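Local coordinates for protein methyltransferase (Streptomyces avermitilis, PDB 3GIW) that probably acts as an S-adenosyl-L-methionine-dependent methyltransferase with a Rossmann-like fold, able to bind S-adenosyl-L-homocysteine, although its methyl acceptor is not known, at residues A[181-186]-A[196-201]; A[78-83]-A[100-105]; A[166-171]-A[267-272]; A[68-73]-A[96-101]. All coordinates share one frame; numbering follows the deposited sequence.

How the contacts relate
Contact 1 packs a helix on a strand, contact 2 joins the residues leading into a strand to a helix end, contact 3 links segments of two strands and contact 4 packs two helices, all round one mixed sheet. Contacts 1 and 3, centres 10 Å apart, meet through strand 195-201, between strands 163-167 and 269-275: I200 N to Y270 O is 2.8 Å, a probable hydrogen bond. Contacts 2 and 4, centres 7 Å apart, share helix 95-102 and are joined by F82, which packs on A99 and L73. The S-adenosyl-L-homocysteine site, unoccupied by that ligand here, lies nearest contact 3 (A168 to N62 about 3 Å, side chains), then contact 1 (V183 to M140 about 5 Å).

Contact 1: A[181-186]-A[196-201]; sequences GIVRRL and LAMSIG
L196, the first residue of its segment to touch the helix, sends both methyls of its isobutyl group against V183 CG1, with CD1 at 3.8 Å and CD2 at 4.0 Å from it. The two side chains cross at about a right angle, and one valine methyl sits on the forked end of the leucine. On V183 this methyl is the one lying opposite the backbone N (chi1 165°), while CG2 goes off beside the N and serves the next inward-facing strand residue. That residue is M198, a selenomethionine: its chain bends at the last torsion (chi3 67°), and the terminal CE comes to 4.2 Å from V183 CG2. Alternation along the strand turns L196 and M198 to this helix, whereas S199 faces the other way and hydrogen-bonds N62, a residue of the S-adenosyl-L-homocysteine site. The helix and strand are successive elements of the beta-alpha-beta crossover 163-167, 179-187, 195-201. A compact branched valine suits the helix side, and longer apolar chains on the strand span the gap to it. R184 of the same helix hydrogen-bonds E237 O and F235 O, but where this helix meets this strand the chemistry is apolar, implying that fit and burial do the work.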
loop_
_atom_site.group_PDB
_atom_site.type_symbol
_atom_site.label_atom_id
_atom_site.label_comp_id
_atom_site.label_asym_id
_atom_site.label_seq_id
_atom_site.Cartn_x
_atom_site.Cartn_y
_atom_site.Cartn_z
ATOM N N GLY A 181 16.161 -2.910 1.008
ATOM C CA GLY A 181 16.955 -1.848 1.627
ATOM C C GLY A 181 16.229 -0.537 1.809
ATOM O O GLY A 181 16.370 0.132 2.836
ATOM N N ILE A 182 15.452 -0.151 0.817
ATOM C CA ILE A 182 14.697 1.102 0.882
ATOM C C ILE A 182 13.672 1.011 2.011
ATOM O O ILE A 182 13.571 1.925 2.856
ATOM C CB ILE A 182 13.932 1.348 -0.408
ATOM C CG1 ILE A 182 14.930 1.660 -1.512
ATOM C CG2 ILE A 182 12.863 2.491 -0.244
ATOM C CD1 ILE A 182 14.269 1.715 -2.864
ATOM N N VAL A 183 12.911 -0.073 2.061
ATOM C CA VAL A 183 11.922 -0.213 3.120
ATOM C C VAL A 183 12.586 -0.179 4.502
ATOM O O VAL A 183 12.099 0.530 5.420
ATOM C CB VAL A 183 11.083 -1.482 2.916
ATOM C CG1 VAL A 183 10.310 -1.809 4.202
ATOM C CG2 VAL A 183 10.176 -1.320 1.724
ATOM N N ARG A 184 13.681 -0.909 4.663
ATOM C CA ARG A 184 14.319 -0.983 5.959
ATOM C C ARG A 184 15.003 0.351 6.307
ATOM O O ARG A 184 15.134 0.673 7.483
ATOM C CB ARG A 184 15.189 -2.240 6.058
ATOM C CG ARG A 184 14.259 -3.510 5.891
ATOM C CD ARG A 184 13.157 -3.623 6.997
ATOM N NE ARG A 184 13.849 -3.865 8.272
ATOM C CZ ARG A 184 14.044 -5.053 8.822
ATOM N NH1 ARG A 184 13.516 -6.130 8.284
ATOM N NH2 ARG A 184 14.745 -5.148 9.954
ATOM N N ARG A 185 15.423 1.139 5.328
ATOM C CA ARG A 185 15.940 2.491 5.592
ATOM C C ARG A 185 14.849 3.427 6.130
ATOM O O ARG A 185 15.098 4.236 7.020
ATOM C CB ARG A 185 16.552 3.082 4.326
ATOM C CG ARG A 185 17.097 4.478 4.448
ATOM C CD ARG A 185 18.202 4.580 5.542
ATOM N NE ARG A 185 18.601 5.971 5.746
ATOM C CZ ARG A 185 18.036 6.804 6.619
ATOM N NH1 ARG A 185 17.078 6.391 7.413
ATOM N NH2 ARG A 185 18.459 8.072 6.719
ATOM N N LEU A 186 13.636 3.306 5.616
ATOM C CA LEU A 186 12.505 4.043 6.177
ATOM C C LEU A 186 12.119 3.618 7.585
ATOM O O LEU A 186 11.629 4.448 8.378
ATOM C CB LEU A 186 11.266 3.944 5.262
ATOM C CG LEU A 186 11.433 4.609 3.897
ATOM C CD1 LEU A 186 10.352 4.134 2.900
ATOM C CD2 LEU A 186 11.420 6.118 4.055
ATOM N N LEU A 196 5.739 -2.437 10.701
ATOM C CA LEU A 196 5.798 -2.467 9.233
ATOM C C LEU A 196 4.605 -3.293 8.776
ATOM O O LEU A 196 4.420 -4.411 9.236
ATOM C CB LEU A 196 7.105 -3.102 8.775
ATOM C CG LEU A 196 7.232 -3.296 7.250
ATOM C CD1 LEU A 196 7.205 -1.982 6.457
ATOM C CD2 LEU A 196 8.531 -4.079 6.919
ATOM N N ALA A 197 3.821 -2.739 7.857
ATOM C CA ALA A 197 2.673 -3.432 7.226
ATOM C C ALA A 197 2.877 -3.328 5.714
ATOM O O ALA A 197 3.051 -2.217 5.189
ATOM C CB ALA A 197 1.333 -2.814 7.612
HETATM N N MSE A 198 2.798 -4.458 5.027
HETATM C CA MSE A 198 2.981 -4.490 3.591
HETATM C C MSE A 198 2.019 -5.437 2.896
HETATM O O MSE A 198 1.632 -6.466 3.406
HETATM C CB MSE A 198 4.399 -4.955 3.217
HETATM C CG MSE A 198 5.539 -4.144 3.870
HETATM SE SE MSE A 198 7.278 -4.717 3.182
HETATM C CE MSE A 198 7.072 -4.092 1.368
ATOM N N SER A 199 1.703 -5.110 1.646
ATOM C CA SER A 199 1.169 -6.106 0.697
ATOM C C SER A 199 2.171 -6.216 -0.453
ATOM O O SER A 199 2.658 -5.179 -0.987
ATOM C CB SER A 199 -0.242 -5.810 0.237
ATOM O OG SER A 199 -0.323 -4.624 -0.496
ATOM N N ILE A 200 2.480 -7.447 -0.856
ATOM C CA ILE A 200 3.550 -7.778 -1.779
ATOM C C ILE A 200 3.028 -8.683 -2.914
ATOM O O ILE A 200 2.497 -9.774 -2.659
ATOM C CB ILE A 200 4.686 -8.511 -1.009
ATOM C CG1 ILE A 200 5.277 -7.600 0.090
ATOM C CG2 ILE A 200 5.836 -8.969 -1.926
ATOM C CD1 ILE A 200 6.193 -8.287 1.104
ATOM N N GLY A 201 3.186 -8.218 -4.154
ATOM C CA GLY A 201 2.655 -8.946 -5.314
ATOM C C GLY A 201 3.417 -10.258 -5.546
ATOM O O GLY A 201 4.661 -10.334 -5.353
#

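Contact 2: A[78-83]-A[100-105]; sequences GIRQFL and QSVAPE
R80 lays its guanidinium against A103 and brings its NE to E105, and these three residues make up nearly all of the contact. A103 CB stands over one face of the guanidinium, unusually close at 3.1 Å from R80 NE, a place where only a methyl-sized side chain could lie. G78 O lies on the opposite face, both partners being offset toward the rim. E105 approaches at the edge: its chain bends at chi2 (-79°) to bring OE2 within 3.4 Å of R80 NE, a rather long salt bridge with the carboxylate and guanidinium planes 82° apart. A water bridges the pair as well, accepting from R80 NE and donating to E105 OE2 at 2.7 Å. The far end of R80 is tied down by NH1, which bonds I79 O at 3.0 Å from above the carbonyl plane and also A74 O. A leucine here would probably leave E105 without its opposite charge, the carbonyls of I79 and A74 without this donor, and A103 without its flat cover. In the beta-alpha-beta unit 81-85, 95-102, 107-112, the contact lies at the end where R80 leads into strand 81-85 and A103 comes just after helix 95-102, while A74 belongs to helix 55-75.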
loop_
_atom_site.group_PDB
_atom_site.type_symbol
_atom_site.label_atom_id
_atom_site.label_comp_id
_atom_site.label_asym_id
_atom_site.label_seq_id
_atom_site.Cartn_x
_atom_site.Cartn_y
_atom_site.Cartn_z
ATOM N N GLY A 78 -2.570 -0.213 19.429
ATOM C CA GLY A 78 -2.521 1.101 20.073
ATOM C C GLY A 78 -1.705 2.148 19.318
ATOM O O GLY A 78 -1.306 3.173 19.888
ATOM N N ILE A 79 -1.466 1.920 18.034
ATOM C CA ILE A 79 -0.674 2.844 17.239
ATOM C C ILE A 79 -1.482 4.096 16.883
ATOM O O ILE A 79 -2.672 4.025 16.489
ATOM C CB ILE A 79 -0.138 2.173 15.945
ATOM C CG1 ILE A 79 0.842 1.030 16.284
ATOM C CG2 ILE A 79 0.498 3.214 15.003
ATOM C CD1 ILE A 79 2.165 1.500 16.981
ATOM N N ARG A 80 -0.852 5.255 17.050
ATOM C CA ARG A 80 -1.497 6.547 16.839
ATOM C C ARG A 80 -0.786 7.404 15.792
ATOM O O ARG A 80 -1.148 8.572 15.622
ATOM C CB ARG A 80 -1.572 7.330 18.174
ATOM C CG ARG A 80 -2.327 6.605 19.279
ATOM C CD ARG A 80 -3.812 6.630 19.031
ATOM N NE ARG A 80 -4.548 5.826 20.011
ATOM C CZ ARG A 80 -4.948 4.567 19.854
ATOM N NH1 ARG A 80 -4.739 3.872 18.726
ATOM N NH2 ARG A 80 -5.602 3.982 20.845
ATOM N N GLN A 81 0.205 6.834 15.098
ATOM C CA GLN A 81 0.948 7.534 14.061
ATOM C C GLN A 81 1.224 6.591 12.906
ATOM O O GLN A 81 1.679 5.463 13.107
ATOM C CB GLN A 81 2.300 8.005 14.618
ATOM C CG GLN A 81 2.186 8.928 15.826
ATOM C CD GLN A 81 3.494 9.600 16.135
ATOM O OE1 GLN A 81 3.606 10.844 16.057
ATOM N NE2 GLN A 81 4.516 8.787 16.473
ATOM N N PHE A 82 0.999 7.073 11.683
ATOM C CA PHE A 82 1.150 6.264 10.476
ATOM C C PHE A 82 1.902 7.053 9.408
ATOM O O PHE A 82 1.631 8.248 9.207
ATOM C CB PHE A 82 -0.246 5.880 9.921
ATOM C CG PHE A 82 -1.064 5.060 10.864
ATOM C CD1 PHE A 82 -1.687 5.655 11.972
ATOM C CD2 PHE A 82 -1.177 3.687 10.692
ATOM C CE1 PHE A 82 -2.431 4.893 12.894
ATOM C CE2 PHE A 82 -1.903 2.935 11.623
ATOM C CZ PHE A 82 -2.525 3.532 12.691
ATOM N N LEU A 83 2.802 6.364 8.708
ATOM C CA LEU A 83 3.515 6.853 7.554
ATOM C C LEU A 83 3.199 5.914 6.379
ATOM O O LEU A 83 3.656 4.778 6.352
ATOM C CB LEU A 83 5.017 6.893 7.833
ATOM C CG LEU A 83 5.905 7.375 6.688
ATOM C CD1 LEU A 83 5.470 8.690 6.050
ATOM C CD2 LEU A 83 7.392 7.478 7.140
ATOM N N GLN A 100 -8.505 7.560 12.814
ATOM C CA GLN A 100 -9.121 8.632 13.617
ATOM C C GLN A 100 -10.508 8.280 14.198
ATOM O O GLN A 100 -10.917 8.844 15.227
ATOM C CB GLN A 100 -9.123 9.965 12.841
ATOM C CG GLN A 100 -7.697 10.582 12.728
ATOM C CD GLN A 100 -7.624 11.879 11.947
ATOM O OE1 GLN A 100 -8.609 12.313 11.339
ATOM N NE2 GLN A 100 -6.478 12.529 12.006
ATOM N N SER A 101 -11.197 7.338 13.564
ATOM C CA SER A 101 -12.433 6.795 14.127
ATOM C C SER A 101 -12.136 5.994 15.391
ATOM O O SER A 101 -12.966 5.926 16.296
ATOM C CB SER A 101 -13.171 5.929 13.095
ATOM O OG SER A 101 -12.506 4.708 12.822
ATOM N N VAL A 102 -10.955 5.388 15.462
ATOM C CA VAL A 102 -10.561 4.632 16.658
ATOM C C VAL A 102 -10.048 5.575 17.743
ATOM O O VAL A 102 -10.398 5.431 18.917
ATOM C CB VAL A 102 -9.485 3.552 16.340
ATOM C CG1 VAL A 102 -8.984 2.899 17.639
ATOM C CG2 VAL A 102 -10.036 2.504 15.381
ATOM N N ALA A 103 -9.213 6.531 17.348
ATOM C CA ALA A 103 -8.565 7.447 18.248
ATOM C C ALA A 103 -8.399 8.769 17.491
ATOM O O ALA A 103 -7.533 8.877 16.603
ATOM C CB ALA A 103 -7.200 6.878 18.690
ATOM N N PRO A 104 -9.260 9.762 17.790
ATOM C CA PRO A 104 -9.242 11.022 17.033
ATOM C C PRO A 104 -7.913 11.752 16.964
ATOM O O PRO A 104 -7.666 12.483 15.999
ATOM C CB PRO A 104 -10.278 11.899 17.757
ATOM C CG PRO A 104 -11.107 10.974 18.501
ATOM C CD PRO A 104 -10.322 9.748 18.811
ATOM N N GLU A 105 -7.050 11.548 17.960
ATOM C CA GLU A 105 -5.753 12.209 17.998
ATOM C C GLU A 105 -4.714 11.606 17.041
ATOM O O GLU A 105 -3.598 12.129 16.927
ATOM C CB GLU A 105 -5.219 12.238 19.449
ATOM C CG GLU A 105 -4.711 10.926 20.040
ATOM C CD GLU A 105 -5.797 9.973 20.534
ATOM O OE1 GLU A 105 -7.000 10.261 20.339
ATOM O OE2 GLU A 105 -5.421 8.918 21.137
HETATM O O HOH W 1 -6.504 6.790 22.390
#

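Contact 3: A[166-171]-A[267-272]; sequences VIAIVH and IAMYGA
With CG opposite the carbonyl carbon (chi1 -72°), M269, a selenomethionine, bends at chi2 (-63°), which brings its end to A168 and H171 before the chain straightens to its methyl. CE then touches A168 CB at 4.0 Å. In the modelled conformer of H171, one of two, CE1 lies 3.6 Å from M269 CE, and the two side chains cross at about a right angle. M269 SE is 4.6 Å from the centroid of the imidazole and 61° off its normal, the selenium counterpart of a Met-aromatic approach, oblique to the ring; as the ring has an alternative position, this part of the contact is less certain than the aliphatic one. The long, flexible chain of methionine, here with selenium for sulfur, suits the place because it can fold round to reach both partners. A168 has positive phi, where the chain turns toward the 3-10 segment 170-171, and its single methyl fits beside N62, a residue of the S-adenosyl-L-homocysteine site. In the modelled conformer of H171, ND1 bonds G201 N and NE2 an unidentified ligand, probably from the crystallisation liquor. Strand 195-201 separates parallel strand 163-167 from antiparallel strand 269-275 in the sheet, so the side chains reach across beside its end, where helix 55-75 supplies H58 against M269 and N62 against A168.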
loop_
_atom_site.group_PDB
_atom_site.type_symbol
_atom_site.label_atom_id
_atom_site.label_comp_id
_atom_site.label_asym_id
_atom_site.label_seq_id
_atom_site.Cartn_x
_atom_site.Cartn_y
_atom_site.Cartn_z
ATOM N N VAL A 166 3.365 0.161 3.580
ATOM C CA VAL A 166 3.928 0.114 2.215
ATOM C C VAL A 166 3.044 -0.910 1.463
ATOM O O VAL A 166 3.390 -2.087 1.390
ATOM C CB VAL A 166 5.427 -0.276 2.195
ATOM C CG1 VAL A 166 5.973 -0.139 0.794
ATOM C CG2 VAL A 166 6.234 0.640 3.169
ATOM N N ILE A 167 1.895 -0.426 0.984
ATOM C CA ILE A 167 0.806 -1.267 0.494
ATOM C C ILE A 167 0.594 -1.068 -1.009
ATOM O O ILE A 167 0.478 0.045 -1.515
ATOM C CB ILE A 167 -0.465 -0.950 1.297
ATOM C CG1 ILE A 167 -0.216 -1.286 2.784
ATOM C CG2 ILE A 167 -1.658 -1.743 0.707
ATOM C CD1 ILE A 167 -1.327 -0.942 3.769
ATOM N N ALA A 168 0.640 -2.186 -1.738
ATOM C CA ALA A 168 0.357 -2.185 -3.175
ATOM C C ALA A 168 1.323 -1.278 -3.949
ATOM O O ALA A 168 0.936 -0.574 -4.891
ATOM C CB ALA A 168 -1.135 -1.815 -3.445
ATOM N N ILE A 169 2.599 -1.277 -3.545
ATOM C CA ILE A 169 3.620 -0.440 -4.202
ATOM C C ILE A 169 4.952 -1.150 -4.490
ATOM O O ILE A 169 5.604 -0.889 -5.505
ATOM C CB ILE A 169 3.906 0.853 -3.377
ATOM C CG1 ILE A 169 5.064 1.640 -4.013
ATOM C CG2 ILE A 169 4.244 0.527 -1.948
ATOM C CD1 ILE A 169 5.144 3.076 -3.572
ATOM N N VAL A 170 5.375 -2.056 -3.617
ATOM C CA VAL A 170 6.730 -2.531 -3.665
ATOM C C VAL A 170 7.070 -3.339 -4.935
ATOM O O VAL A 170 8.253 -3.416 -5.379
ATOM C CB VAL A 170 7.088 -3.282 -2.341
ATOM C CG1 VAL A 170 6.665 -4.752 -2.385
ATOM C CG2 VAL A 170 8.589 -3.126 -2.080
ATOM N N HIS A 171 6.064 -3.950 -5.539
ATOM C CA HIS A 171 6.293 -4.724 -6.772
ATOM C C HIS A 171 6.632 -3.820 -7.967
ATOM O O HIS A 171 7.056 -4.315 -9.009
ATOM C CB HIS A 171 5.099 -5.625 -7.085
ATOM C CG HIS A 171 3.803 -5.074 -6.601
ATOM N ND1 HIS A 171 3.263 -5.398 -5.379
ATOM C CD2 HIS A 171 3.007 -4.116 -7.123
ATOM C CE1 HIS A 171 2.130 -4.738 -5.217
ATOM N NE2 HIS A 171 1.954 -3.946 -6.261
ATOM N N ILE A 267 -6.146 -14.225 -6.003
ATOM C CA ILE A 267 -5.493 -13.276 -5.090
ATOM C C ILE A 267 -3.978 -13.370 -5.351
ATOM O O ILE A 267 -3.399 -14.448 -5.196
ATOM C CB ILE A 267 -5.845 -13.611 -3.589
ATOM C CG1 ILE A 267 -7.346 -13.500 -3.337
ATOM C CG2 ILE A 267 -5.016 -12.727 -2.614
ATOM C CD1 ILE A 267 -7.917 -12.089 -3.512
ATOM N N ALA A 268 -3.347 -12.260 -5.691
ATOM C CA ALA A 268 -1.916 -12.242 -6.027
ATOM C C ALA A 268 -1.143 -11.291 -5.109
ATOM O O ALA A 268 -0.130 -10.710 -5.540
ATOM C CB ALA A 268 -1.684 -11.885 -7.537
HETATM N N MSE A 269 -1.617 -11.090 -3.871
HETATM C CA MSE A 269 -0.912 -10.308 -2.856
HETATM C C MSE A 269 -0.720 -11.129 -1.619
HETATM O O MSE A 269 -1.683 -11.693 -1.108
HETATM C CB MSE A 269 -1.686 -9.084 -2.345
HETATM C CG MSE A 269 -1.840 -7.965 -3.199
HETATM SE SE MSE A 269 -0.238 -7.051 -3.745
HETATM C CE MSE A 269 -1.271 -5.635 -4.484
ATOM N N TYR A 270 0.500 -11.149 -1.109
ATOM C CA TYR A 270 0.768 -11.484 0.287
ATOM C C TYR A 270 0.550 -10.252 1.148
ATOM O O TYR A 270 0.839 -9.129 0.716
ATOM C CB TYR A 270 2.208 -11.949 0.479
ATOM C CG TYR A 270 2.523 -13.299 -0.098
ATOM C CD1 TYR A 270 1.900 -14.448 0.359
ATOM C CD2 TYR A 270 3.497 -13.440 -1.081
ATOM C CE1 TYR A 270 2.218 -15.687 -0.147
ATOM C CE2 TYR A 270 3.816 -14.701 -1.607
ATOM C CZ TYR A 270 3.162 -15.812 -1.141
ATOM O OH TYR A 270 3.434 -17.097 -1.611
ATOM N N GLY A 271 0.081 -10.449 2.363
ATOM C CA GLY A 271 0.015 -9.395 3.373
ATOM C C GLY A 271 0.653 -9.824 4.671
ATOM O O GLY A 271 0.683 -11.000 5.005
ATOM N N ALA A 272 1.231 -8.834 5.370
ATOM C CA ALA A 272 1.880 -9.081 6.639
ATOM C C ALA A 272 2.049 -7.806 7.437
ATOM O O ALA A 272 2.164 -6.707 6.868
ATOM C CB ALA A 272 3.280 -9.732 6.413
#

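Contact 4: A[68-73]-A[96-101]; sequences RAVAHL and HEIAQS
V70 pushes one methyl, CG1, onto the CG2 methyl of I98 at 3.8 Å, and the same valine methyl is 4.1 Å from I98 CB, so it lies over the branch point of the isoleucine rather than at the end of its chain. Both methyls in this meeting occupy the position opposite their own backbone N (V70 chi1 171°), which aims each across the gap between the helices. I98 CG2 reaches on to the next residue of the other helix as well, 3.9 Å from A71 N and 4.2 Å from A71 CB. The alanine suits this spot because its small side chain lets the isoleucine come down close to the helix backbone, and the beta-branched I98 opposite it, with V70 beside it, fills the space with short, stiff groups. The segment axes approach to 9.1 Å and cross at -29°, running in broadly the same direction. Near the end of helix 95-102, S101 OG donates to I98 O at 2.6 Å, so a polar side chain is turned back onto its own helix, away from this apolar seam. Helix 55-75 leads into strand 81-85 and helix 95-102 follows it toward strand 107-112, where Y110 bonds H96. F82 of strand 81-85 packs on V70 and L73 of one helix and A99 of the other, which puts both helices on the same face of the sheet.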
loop_
_atom_site.group_PDB
_atom_site.type_symbol
_atom_site.label_atom_id
_atom_site.label_comp_id
_atom_site.label_asym_id
_atom_site.label_seq_id
_atom_site.Cartn_x
_atom_site.Cartn_y
_atom_site.Cartn_z
ATOM N N ARG A 68 -8.442 -3.760 7.255
ATOM C CA ARG A 68 -8.316 -4.632 8.414
ATOM C C ARG A 68 -6.951 -4.445 9.107
ATOM O O ARG A 68 -6.889 -4.462 10.339
ATOM C CB ARG A 68 -8.535 -6.099 8.027
ATOM C CG ARG A 68 -9.884 -6.365 7.438
ATOM C CD ARG A 68 -10.232 -7.831 7.406
ATOM N NE ARG A 68 -9.258 -8.706 6.759
ATOM C CZ ARG A 68 -9.060 -8.788 5.445
ATOM N NH1 ARG A 68 -9.768 -8.061 4.597
ATOM N NH2 ARG A 68 -8.103 -9.577 4.966
ATOM N N ALA A 69 -5.878 -4.260 8.343
ATOM C CA ALA A 69 -4.548 -4.075 8.923
ATOM C C ALA A 69 -4.465 -2.767 9.722
ATOM O O ALA A 69 -3.932 -2.756 10.850
ATOM C CB ALA A 69 -3.466 -4.169 7.870
ATOM N N VAL A 70 -4.997 -1.677 9.160
ATOM C CA VAL A 70 -4.956 -0.389 9.854
ATOM C C VAL A 70 -5.842 -0.421 11.097
ATOM O O VAL A 70 -5.428 0.079 12.174
ATOM C CB VAL A 70 -5.332 0.761 8.897
ATOM C CG1 VAL A 70 -5.521 2.094 9.651
ATOM C CG2 VAL A 70 -4.240 0.904 7.801
ATOM N N ALA A 71 -7.024 -1.033 11.004
ATOM C CA ALA A 71 -7.873 -1.200 12.184
ATOM C C ALA A 71 -7.172 -2.009 13.304
ATOM O O ALA A 71 -7.187 -1.604 14.467
ATOM C CB ALA A 71 -9.189 -1.854 11.781
ATOM N N HIS A 72 -6.513 -3.107 12.958
ATOM C CA HIS A 72 -5.719 -3.868 13.910
ATOM C C HIS A 72 -4.649 -2.990 14.572
ATOM O O HIS A 72 -4.451 -3.020 15.789
ATOM C CB HIS A 72 -5.009 -5.033 13.216
ATOM C CG HIS A 72 -4.155 -5.852 14.137
ATOM N ND1 HIS A 72 -4.669 -6.887 14.889
ATOM C CD2 HIS A 72 -2.842 -5.758 14.468
ATOM C CE1 HIS A 72 -3.708 -7.401 15.637
ATOM N NE2 HIS A 72 -2.587 -6.749 15.386
ATOM N N LEU A 73 -3.884 -2.280 13.754
ATOM C CA LEU A 73 -2.805 -1.435 14.254
ATOM C C LEU A 73 -3.326 -0.359 15.227
ATOM O O LEU A 73 -2.722 -0.135 16.289
ATOM C CB LEU A 73 -2.055 -0.818 13.091
ATOM C CG LEU A 73 -1.088 -1.749 12.344
ATOM C CD1 LEU A 73 -0.764 -1.169 10.961
ATOM C CD2 LEU A 73 0.189 -2.025 13.175
ATOM N N HIS A 96 -6.401 7.442 7.280
ATOM C CA HIS A 96 -6.612 8.306 8.456
ATOM C C HIS A 96 -8.022 8.298 9.026
ATOM O O HIS A 96 -8.211 8.578 10.218
ATOM C CB HIS A 96 -6.123 9.766 8.229
ATOM C CG HIS A 96 -7.086 10.645 7.508
ATOM N ND1 HIS A 96 -7.203 10.641 6.133
ATOM C CD2 HIS A 96 -7.953 11.580 7.970
ATOM C CE1 HIS A 96 -8.122 11.536 5.784
ATOM N NE2 HIS A 96 -8.599 12.107 6.877
ATOM N N GLU A 97 -8.998 8.048 8.167
ATOM C CA GLU A 97 -10.396 8.030 8.599
ATOM C C GLU A 97 -10.618 6.799 9.481
ATOM O O GLU A 97 -11.324 6.878 10.499
ATOM C CB GLU A 97 -11.314 8.074 7.370
ATOM C CG GLU A 97 -11.177 9.397 6.631
ATOM C CD GLU A 97 -11.710 9.387 5.190
ATOM O OE1 GLU A 97 -12.199 8.384 4.693
ATOM O OE2 GLU A 97 -11.592 10.439 4.532
ATOM N N ILE A 98 -9.980 5.687 9.127
ATOM C CA ILE A 98 -10.044 4.472 9.957
ATOM C C ILE A 98 -9.342 4.725 11.301
ATOM O O ILE A 98 -9.915 4.474 12.372
ATOM C CB ILE A 98 -9.438 3.264 9.231
ATOM C CG1 ILE A 98 -10.284 2.887 8.022
ATOM C CG2 ILE A 98 -9.302 2.056 10.196
ATOM C CD1 ILE A 98 -9.554 1.933 7.089
ATOM N N ALA A 99 -8.110 5.238 11.253
ATOM C CA ALA A 99 -7.326 5.462 12.476
ATOM C C ALA A 99 -8.022 6.467 13.386
ATOM O O ALA A 99 -8.123 6.268 14.594
ATOM C CB ALA A 99 -5.923 5.953 12.117
ATOM N N GLN A 100 -8.505 7.560 12.814
ATOM C CA GLN A 100 -9.121 8.632 13.617
ATOM C C GLN A 100 -10.508 8.280 14.198
ATOM O O GLN A 100 -10.917 8.844 15.227
ATOM C CB GLN A 100 -9.123 9.965 12.841
ATOM C CG GLN A 100 -7.697 10.582 12.728
ATOM C CD GLN A 100 -7.624 11.879 11.947
ATOM O OE1 GLN A 100 -8.609 12.313 11.339
ATOM N NE2 GLN A 100 -6.478 12.529 12.006
ATOM N N SER A 101 -11.197 7.338 13.564
ATOM C CA SER A 101 -12.433 6.795 14.127
ATOM C C SER A 101 -12.136 5.994 15.391
ATOM O O SER A 101 -12.966 5.926 16.296
ATOM C CB SER A 101 -13.171 5.929 13.095
ATOM O OG SER A 101 -12.506 4.708 12.822
#